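Non-fluorescent flavoprotein (Photobacterium phosphoreum, PDB 1FVP) binds flavin mononucleotide carrying a covalently attached myristate, two per subunit of a homodimer, and belongs to the bacterial luciferase family, perhaps with alkanal monooxygenase activity. Local coordinates at residues 105-110 with 190-195; 44-49 with 66-71. All coordinates share one frame; numbering follows the deposited sequence.

Contact 1 (105-110 with 190-195). With FMA (6-(3-tetradecanoic acid) flavine mononucleotide), chain D.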
loop_
_atom_site.group_PDB
_atom_site.type_symbol
_atom_site.label_atom_id
_atom_site.label_comp_id
_atom_site.label_asym_id
_atom_site.label_seq_id
_atom_site.Cartn_x
_atom_site.Cartn_y
_atom_site.Cartn_z
ATOM N N LYS A 105 -24.205 2.277 6.831
ATOM C CA LYS A 105 -24.972 3.079 5.888
ATOM C C LYS A 105 -24.200 3.194 4.563
ATOM O O LYS A 105 -24.831 3.473 3.515
ATOM C CB LYS A 105 -25.176 4.506 6.388
ATOM C CG LYS A 105 -25.887 4.575 7.734
ATOM C CD LYS A 105 -25.763 5.961 8.350
ATOM C CE LYS A 105 -26.868 6.906 7.920
ATOM N NZ LYS A 105 -27.221 7.798 9.066
ATOM N N LEU A 106 -22.891 2.999 4.575
ATOM C CA LEU A 106 -22.069 3.106 3.362
ATOM C C LEU A 106 -21.973 1.817 2.578
ATOM O O LEU A 106 -21.857 1.978 1.333
ATOM C CB LEU A 106 -20.737 3.785 3.676
ATOM C CG LEU A 106 -20.897 5.123 4.386
ATOM C CD1 LEU A 106 -19.970 5.182 5.578
ATOM C CD2 LEU A 106 -20.535 6.232 3.418
ATOM N N LEU A 107 -22.031 0.630 3.155
ATOM C CA LEU A 107 -21.972 -0.570 2.284
ATOM C C LEU A 107 -23.388 -0.649 1.673
ATOM O O LEU A 107 -23.680 -1.505 0.823
ATOM C CB LEU A 107 -21.568 -1.852 2.980
ATOM C CG LEU A 107 -22.667 -2.867 3.260
ATOM C CD1 LEU A 107 -22.152 -4.297 3.275
ATOM C CD2 LEU A 107 -23.317 -2.533 4.585
ATOM N N SER A 108 -24.223 0.253 2.173
ATOM C CA SER A 108 -25.612 0.277 1.692
ATOM C C SER A 108 -25.672 0.996 0.368
ATOM O O SER A 108 -26.248 0.418 -0.573
ATOM C CB SER A 108 -26.620 0.675 2.735
ATOM O OG SER A 108 -27.020 -0.555 3.365
ATOM N N PHE A 109 -25.075 2.172 0.315
ATOM C CA PHE A 109 -25.121 2.854 -1.004
ATOM C C PHE A 109 -24.443 1.844 -1.958
ATOM O O PHE A 109 -24.959 1.616 -3.066
ATOM C CB PHE A 109 -24.496 4.190 -1.060
ATOM C CG PHE A 109 -25.181 5.479 -0.851
ATOM C CD1 PHE A 109 -26.049 5.680 0.213
ATOM C CD2 PHE A 109 -24.884 6.556 -1.701
ATOM C CE1 PHE A 109 -26.648 6.915 0.415
ATOM C CE2 PHE A 109 -25.478 7.806 -1.517
ATOM C CZ PHE A 109 -26.381 7.985 -0.450
ATOM N N TYR A 110 -23.357 1.264 -1.473
ATOM C CA TYR A 110 -22.610 0.312 -2.318
ATOM C C TYR A 110 -23.419 -0.899 -2.744
ATOM O O TYR A 110 -22.932 -1.792 -3.470
ATOM C CB TYR A 110 -21.248 -0.081 -1.763
ATOM C CG TYR A 110 -20.335 -0.845 -2.697
ATOM C CD1 TYR A 110 -20.405 -2.239 -2.793
ATOM C CD2 TYR A 110 -19.371 -0.181 -3.448
ATOM C CE1 TYR A 110 -19.581 -2.942 -3.648
ATOM C CE2 TYR A 110 -18.514 -0.887 -4.285
ATOM C CZ TYR A 110 -18.619 -2.266 -4.387
ATOM O OH TYR A 110 -17.758 -2.937 -5.211
ATOM N N LYS A 190 -23.276 -8.219 10.413
ATOM C CA LYS A 190 -23.946 -6.955 10.119
ATOM C C LYS A 190 -23.491 -6.391 8.771
ATOM O O LYS A 190 -24.036 -5.382 8.326
ATOM C CB LYS A 190 -23.742 -5.880 11.164
ATOM C CG LYS A 190 -23.486 -6.196 12.608
ATOM C CD LYS A 190 -24.721 -6.572 13.402
ATOM C CE LYS A 190 -24.811 -8.091 13.506
ATOM N NZ LYS A 190 -26.150 -8.496 14.027
ATOM N N PHE A 191 -22.491 -6.988 8.186
ATOM C CA PHE A 191 -21.848 -6.676 6.912
ATOM C C PHE A 191 -22.135 -7.842 5.953
ATOM O O PHE A 191 -21.283 -8.271 5.144
ATOM C CB PHE A 191 -20.331 -6.446 7.037
ATOM C CG PHE A 191 -19.973 -5.061 7.482
ATOM C CD1 PHE A 191 -19.985 -4.014 6.579
ATOM C CD2 PHE A 191 -19.660 -4.789 8.805
ATOM C CE1 PHE A 191 -19.694 -2.712 6.952
ATOM C CE2 PHE A 191 -19.360 -3.493 9.212
ATOM C CZ PHE A 191 -19.377 -2.451 8.270
ATOM N N ASP A 192 -23.334 -8.379 6.087
ATOM C CA ASP A 192 -23.786 -9.515 5.275
ATOM C C ASP A 192 -22.643 -10.538 5.175
ATOM O O ASP A 192 -22.637 -11.335 4.209
ATOM C CB ASP A 192 -24.287 -9.143 3.888
ATOM C CG ASP A 192 -25.096 -7.880 3.751
ATOM O OD1 ASP A 192 -26.286 -7.802 4.116
ATOM O OD2 ASP A 192 -24.472 -6.922 3.222
ATOM N N ASN A 193 -21.744 -10.518 6.129
ATOM C CA ASN A 193 -20.620 -11.470 6.101
ATOM C C ASN A 193 -19.773 -11.309 4.840
ATOM O O ASN A 193 -19.287 -12.333 4.324
ATOM C CB ASN A 193 -21.198 -12.878 6.251
ATOM C CG ASN A 193 -20.994 -13.466 7.629
ATOM O OD1 ASN A 193 -20.804 -14.691 7.706
ATOM N ND2 ASN A 193 -21.000 -12.671 8.693
ATOM N N THR A 194 -19.588 -10.077 4.398
ATOM C CA THR A 194 -18.805 -9.780 3.195
ATOM C C THR A 194 -17.504 -9.033 3.439
ATOM O O THR A 194 -17.069 -8.265 2.510
ATOM C CB THR A 194 -19.691 -8.977 2.150
ATOM O OG1 THR A 194 -19.852 -7.593 2.599
ATOM C CG2 THR A 194 -21.046 -9.655 1.919
ATOM N N VAL A 195 -16.866 -9.220 4.602
ATOM C CA VAL A 195 -15.619 -8.456 4.810
ATOM C C VAL A 195 -14.502 -9.359 5.316
ATOM O O VAL A 195 -14.814 -10.403 5.877
ATOM C CB VAL A 195 -15.875 -7.328 5.818
ATOM C CG1 VAL A 195 -16.733 -6.198 5.312
ATOM C CG2 VAL A 195 -16.414 -7.957 7.096
HETATM N N1 FMA D . -18.158 -17.930 8.872
HETATM C C2 FMA D . -17.470 -18.054 7.736
HETATM O O2 FMA D . -17.875 -18.137 6.638
HETATM N N3 FMA D . -16.015 -18.093 7.791
HETATM C C4 FMA D . -15.363 -18.011 8.967
HETATM O O4 FMA D . -14.151 -18.055 8.963
HETATM C C4A FMA D . -16.120 -17.885 10.173
HETATM N N5 FMA D . -15.588 -17.800 11.366
HETATM C C5A FMA D . -16.244 -17.684 12.531
HETATM C C6 FMA D . -15.590 -17.598 13.757
HETATM C C7 FMA D . -16.351 -17.480 14.893
HETATM C C7M FMA D . -15.731 -17.366 16.329
HETATM C C8 FMA D . -17.794 -17.452 14.839
HETATM C C8M FMA D . -18.662 -17.329 16.049
HETATM C C9 FMA D . -18.407 -17.544 13.609
HETATM C C9A FMA D . -17.708 -17.652 12.443
HETATM N N10 FMA D . -18.267 -17.739 11.174
HETATM C C10 FMA D . -17.600 -17.860 10.027
HETATM C C1B FMA D . -19.789 -17.705 11.024
HETATM C C2B FMA D . -20.305 -17.122 9.638
HETATM O O2B FMA D . -21.238 -16.152 10.078
HETATM C C3B FMA D . -20.918 -18.238 8.823
HETATM O "O3'" FMA D . -20.446 -19.483 9.230
HETATM C C4B FMA D . -20.742 -18.121 7.305
HETATM O "O4'" FMA D . -21.302 -16.852 6.811
HETATM C C5B FMA D . -21.480 -19.281 6.579
HETATM O "O5'" FMA D . -22.496 -18.606 5.623
HETATM P P FMA D . -24.040 -18.906 5.467
HETATM O O1P FMA D . -23.976 -20.351 4.861
HETATM O O2P FMA D . -24.633 -18.881 6.789
HETATM O O3P FMA D . -24.595 -17.890 4.712
HETATM C "C1'" FMA D . -12.428 -19.416 14.145
HETATM O "O1'" FMA D . -12.708 -19.295 15.398
HETATM O "O2'" FMA D . -11.685 -20.334 13.784
HETATM C "C2'" FMA D . -13.530 -18.931 13.261
HETATM C "C3'" FMA D . -14.117 -17.601 13.751
HETATM C "C4'" FMA D . -13.452 -16.489 12.998
HETATM C "C5'" FMA D . -12.254 -15.785 13.589
HETATM C "C6'" FMA D . -12.318 -14.283 13.460
HETATM C "C7'" FMA D . -10.940 -13.638 13.430
HETATM C "C8'" FMA D . -10.629 -12.699 14.517
HETATM C "C9'" FMA D . -10.903 -11.216 14.338
HETATM C C11 FMA D . -10.889 -10.444 15.622
HETATM C C12 FMA D . -9.929 -10.730 16.718
HETATM C C13 FMA D . -9.886 -9.846 17.919
HETATM C C14 FMA D . -8.857 -10.155 18.959
HETATM C C15 FMA D . -8.707 -11.613 19.293
#
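L107, on helix 100-116, faces the loop that follows helix 178-190, where a type I' turn runs from F191 to T194 and the nearest alpha carbons, L107 CA and F191 CA, are 7.7 Å apart. L107 carries the whole helix side of the contact. Its CD1 makes an apolar touch at the edge of the F191 ring, near the ring plane, 4.0 Å from CD1 of F191; the same methyl lies 3.5 Å from OD2 of D192 and close to OG1 of T194. Within the loop, the turn is also tied to itself: F191 O accepts T194 N and, from the opposite face of its carbonyl plane, T194 OG1. T194 OG1 sits between its backbone N and carbonyl carbon (chi1 75°), close enough to F191 O to bond. D192, with positive phi, is the C-prime residue of the Schellman motif ending helix 178-190. N193 OD1 accepts the ribityl hydroxyl O2B of the flavin at 2.8 Å, so the turn also borders a cofactor pocket. F191 packs further on N100, R103 and L104 of helix 100-116 and L128 of strand 126-134, its ring meets that of F94 in strand 92-94, planes at about 50°, and T194 pairs by backbone with H126.

Contact 2 (44-49 with 66-71); sequences VINIDD and ITLGEK
V44 and L68 meet through apolar side chains where segments 44-48 and 66-68, of strands 42-48 and 65-68, run nearly antiparallel (162°) without pairing: their axes are 7.8 Å apart at closest and no hydrogen bond joins them. CG2 of V44 lies 4.1 Å from CB of L68, the two side chains crossing at about a right angle. In V44, chi1 of -46° sets CG1 anti to the carbonyl carbon and puts CG2, the branch that touches, between that carbon and the backbone N.

The second kind of contact sets a polar atom against methyls. CG of N46 is anti to its own backbone N (chi1 177°), and the amide extends toward the other strand, its OD1 coming 3.8 Å from CG2 of I66 and 4.1 Å from CD2 of L68. The N46 side chain crosses I66 at about a right angle and L68 obliquely; OD1 meets one methyl of each.

Backbone bonding holds each segment separately. L68 N donates to K71 O at 3.0 Å, closing the tight turn through G69 and E70 into strand 71-75, and I66 pairs with Y73. V44 bonds with V8, and N46 with V8 and F10, of strand 6-11.

From the second subunit, T67 OG1 donates a hydrogen bond to I45 O. Inside the subunit, V44, N46 and L68 converge on L198 of strand 195-199, and N46 and L68 touch M129 and Q127 of strand 126-134, consistent with side chains filling the interior of the barrel-like beta/alpha fold of the luciferase family; I66 rests on Y73 and L75 of strand 71-75.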
loop_
_atom_site.group_PDB
_atom_site.type_symbol
_atom_site.label_atom_id
_atom_site.label_comp_id
_atom_site.label_asym_id
_atom_site.label_seq_id
_atom_site.Cartn_x
_atom_site.Cartn_y
_atom_site.Cartn_z
ATOM N N VAL A 44 -0.983 -9.343 4.626
ATOM C CA VAL A 44 -0.846 -7.989 4.062
ATOM C C VAL A 44 -0.799 -6.981 5.225
ATOM O O VAL A 44 -1.444 -7.201 6.272
ATOM C CB VAL A 44 -1.910 -7.642 3.028
ATOM C CG1 VAL A 44 -2.177 -8.707 1.986
ATOM C CG2 VAL A 44 -3.248 -7.234 3.649
ATOM N N ILE A 45 -0.033 -5.918 5.063
ATOM C CA ILE A 45 0.088 -4.892 6.115
ATOM C C ILE A 45 -0.319 -3.588 5.435
ATOM O O ILE A 45 0.056 -3.439 4.264
ATOM C CB ILE A 45 1.465 -4.894 6.848
ATOM C CG1 ILE A 45 2.532 -4.061 6.126
ATOM C CG2 ILE A 45 1.938 -6.343 7.140
ATOM C CD1 ILE A 45 3.995 -4.574 6.086
ATOM N N ASN A 46 -1.033 -2.757 6.134
ATOM C CA ASN A 46 -1.542 -1.472 5.635
ATOM C C ASN A 46 -1.004 -0.340 6.497
ATOM O O ASN A 46 -0.342 -0.622 7.519
ATOM C CB ASN A 46 -3.061 -1.672 5.684
ATOM C CG ASN A 46 -3.906 -0.497 5.298
ATOM O OD1 ASN A 46 -3.837 -0.028 4.145
ATOM N ND2 ASN A 46 -4.709 0.056 6.200
ATOM N N ILE A 47 -1.265 0.912 6.130
ATOM C CA ILE A 47 -0.821 2.087 6.871
ATOM C C ILE A 47 -1.816 3.239 6.817
ATOM O O ILE A 47 -1.654 4.162 6.030
ATOM C CB ILE A 47 0.613 2.622 6.504
ATOM C CG1 ILE A 47 1.668 1.515 6.664
ATOM C CG2 ILE A 47 0.957 3.870 7.372
ATOM C CD1 ILE A 47 3.107 1.933 7.017
ATOM N N ASP A 48 -2.807 3.195 7.678
ATOM C CA ASP A 48 -3.862 4.217 7.810
ATOM C C ASP A 48 -3.127 5.545 8.027
ATOM O O ASP A 48 -2.213 5.569 8.865
ATOM C CB ASP A 48 -4.849 3.869 8.907
ATOM C CG ASP A 48 -6.048 4.777 9.089
ATOM O OD1 ASP A 48 -5.921 5.999 9.319
ATOM O OD2 ASP A 48 -7.177 4.220 8.997
ATOM N N ASP A 49 -3.505 6.541 7.250
ATOM C CA ASP A 49 -2.874 7.875 7.367
ATOM C C ASP A 49 -3.819 8.877 6.703
ATOM O O ASP A 49 -3.449 10.004 6.435
ATOM C CB ASP A 49 -1.484 7.892 6.802
ATOM C CG ASP A 49 -1.322 8.283 5.353
ATOM O OD1 ASP A 49 -1.299 9.492 5.078
ATOM O OD2 ASP A 49 -1.201 7.355 4.528
ATOM N N ILE A 66 -6.640 2.065 -1.963
ATOM C CA ILE A 66 -5.887 1.280 -0.955
ATOM C C ILE A 66 -5.398 0.098 -1.775
ATOM O O ILE A 66 -6.228 -0.425 -2.547
ATOM C CB ILE A 66 -6.819 0.959 0.249
ATOM C CG1 ILE A 66 -7.255 2.251 0.980
ATOM C CG2 ILE A 66 -6.263 -0.089 1.237
ATOM C CD1 ILE A 66 -6.145 3.267 1.343
ATOM N N THR A 67 -4.158 -0.259 -1.642
ATOM C CA THR A 67 -3.593 -1.386 -2.397
ATOM C C THR A 67 -3.240 -2.515 -1.443
ATOM O O THR A 67 -2.537 -2.196 -0.465
ATOM C CB THR A 67 -2.304 -0.865 -3.154
ATOM O OG1 THR A 67 -1.702 0.125 -2.250
ATOM C CG2 THR A 67 -2.540 -0.247 -4.529
ATOM N N LEU A 68 -3.698 -3.732 -1.695
ATOM C CA LEU A 68 -3.334 -4.843 -0.801
ATOM C C LEU A 68 -2.891 -6.009 -1.698
ATOM O O LEU A 68 -3.733 -6.742 -2.243
ATOM C CB LEU A 68 -4.378 -5.226 0.204
ATOM C CG LEU A 68 -5.350 -4.265 0.824
ATOM C CD1 LEU A 68 -6.442 -5.047 1.543
ATOM C CD2 LEU A 68 -4.648 -3.322 1.790
ATOM N N GLY A 69 -1.566 -6.113 -1.780
ATOM C CA GLY A 69 -0.988 -7.201 -2.636
ATOM C C GLY A 69 -1.381 -6.785 -4.058
ATOM O O GLY A 69 -1.527 -5.577 -4.295
ATOM N N GLU A 70 -1.566 -7.716 -4.957
ATOM C CA GLU A 70 -1.951 -7.350 -6.334
ATOM C C GLU A 70 -3.230 -6.531 -6.394
ATOM O O GLU A 70 -3.298 -5.600 -7.217
ATOM C CB GLU A 70 -2.125 -8.606 -7.188
ATOM C CG GLU A 70 -2.344 -9.877 -6.365
ATOM C CD GLU A 70 -2.614 -11.125 -7.141
ATOM O OE1 GLU A 70 -1.696 -11.770 -7.642
ATOM O OE2 GLU A 70 -3.845 -11.378 -7.208
ATOM N N LYS A 71 -4.210 -6.832 -5.567
ATOM C CA LYS A 71 -5.528 -6.222 -5.471
ATOM C C LYS A 71 -5.555 -4.739 -5.168
ATOM O O LYS A 71 -4.642 -4.260 -4.494
ATOM C CB LYS A 71 -6.384 -6.897 -4.404
ATOM C CG LYS A 71 -6.533 -8.415 -4.523
ATOM C CD LYS A 71 -7.692 -8.904 -3.644
ATOM C CE LYS A 71 -7.510 -10.333 -3.167
ATOM N NZ LYS A 71 -7.935 -10.473 -1.742
#

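In the fold
The two contacts are separate, with centres 20 Å apart and nearest atoms about 10 Å apart, and contact 2 closes along the chain before contact 1 opens. Both are partly buried and neither has a hydrogen bond across it. Contact 1 lies farther from the centre of the chain and sets a helix against a surface loop whose asparagine binds a flavin. Contact 2 sets strand against strand at the subunit interface, mixing aliphatic groups with a buried amide. Strands 126-134 and 195-199 connect them: contact 1 leads into strand 195-199, contact 2 packs against it, and both touch strand 126-134.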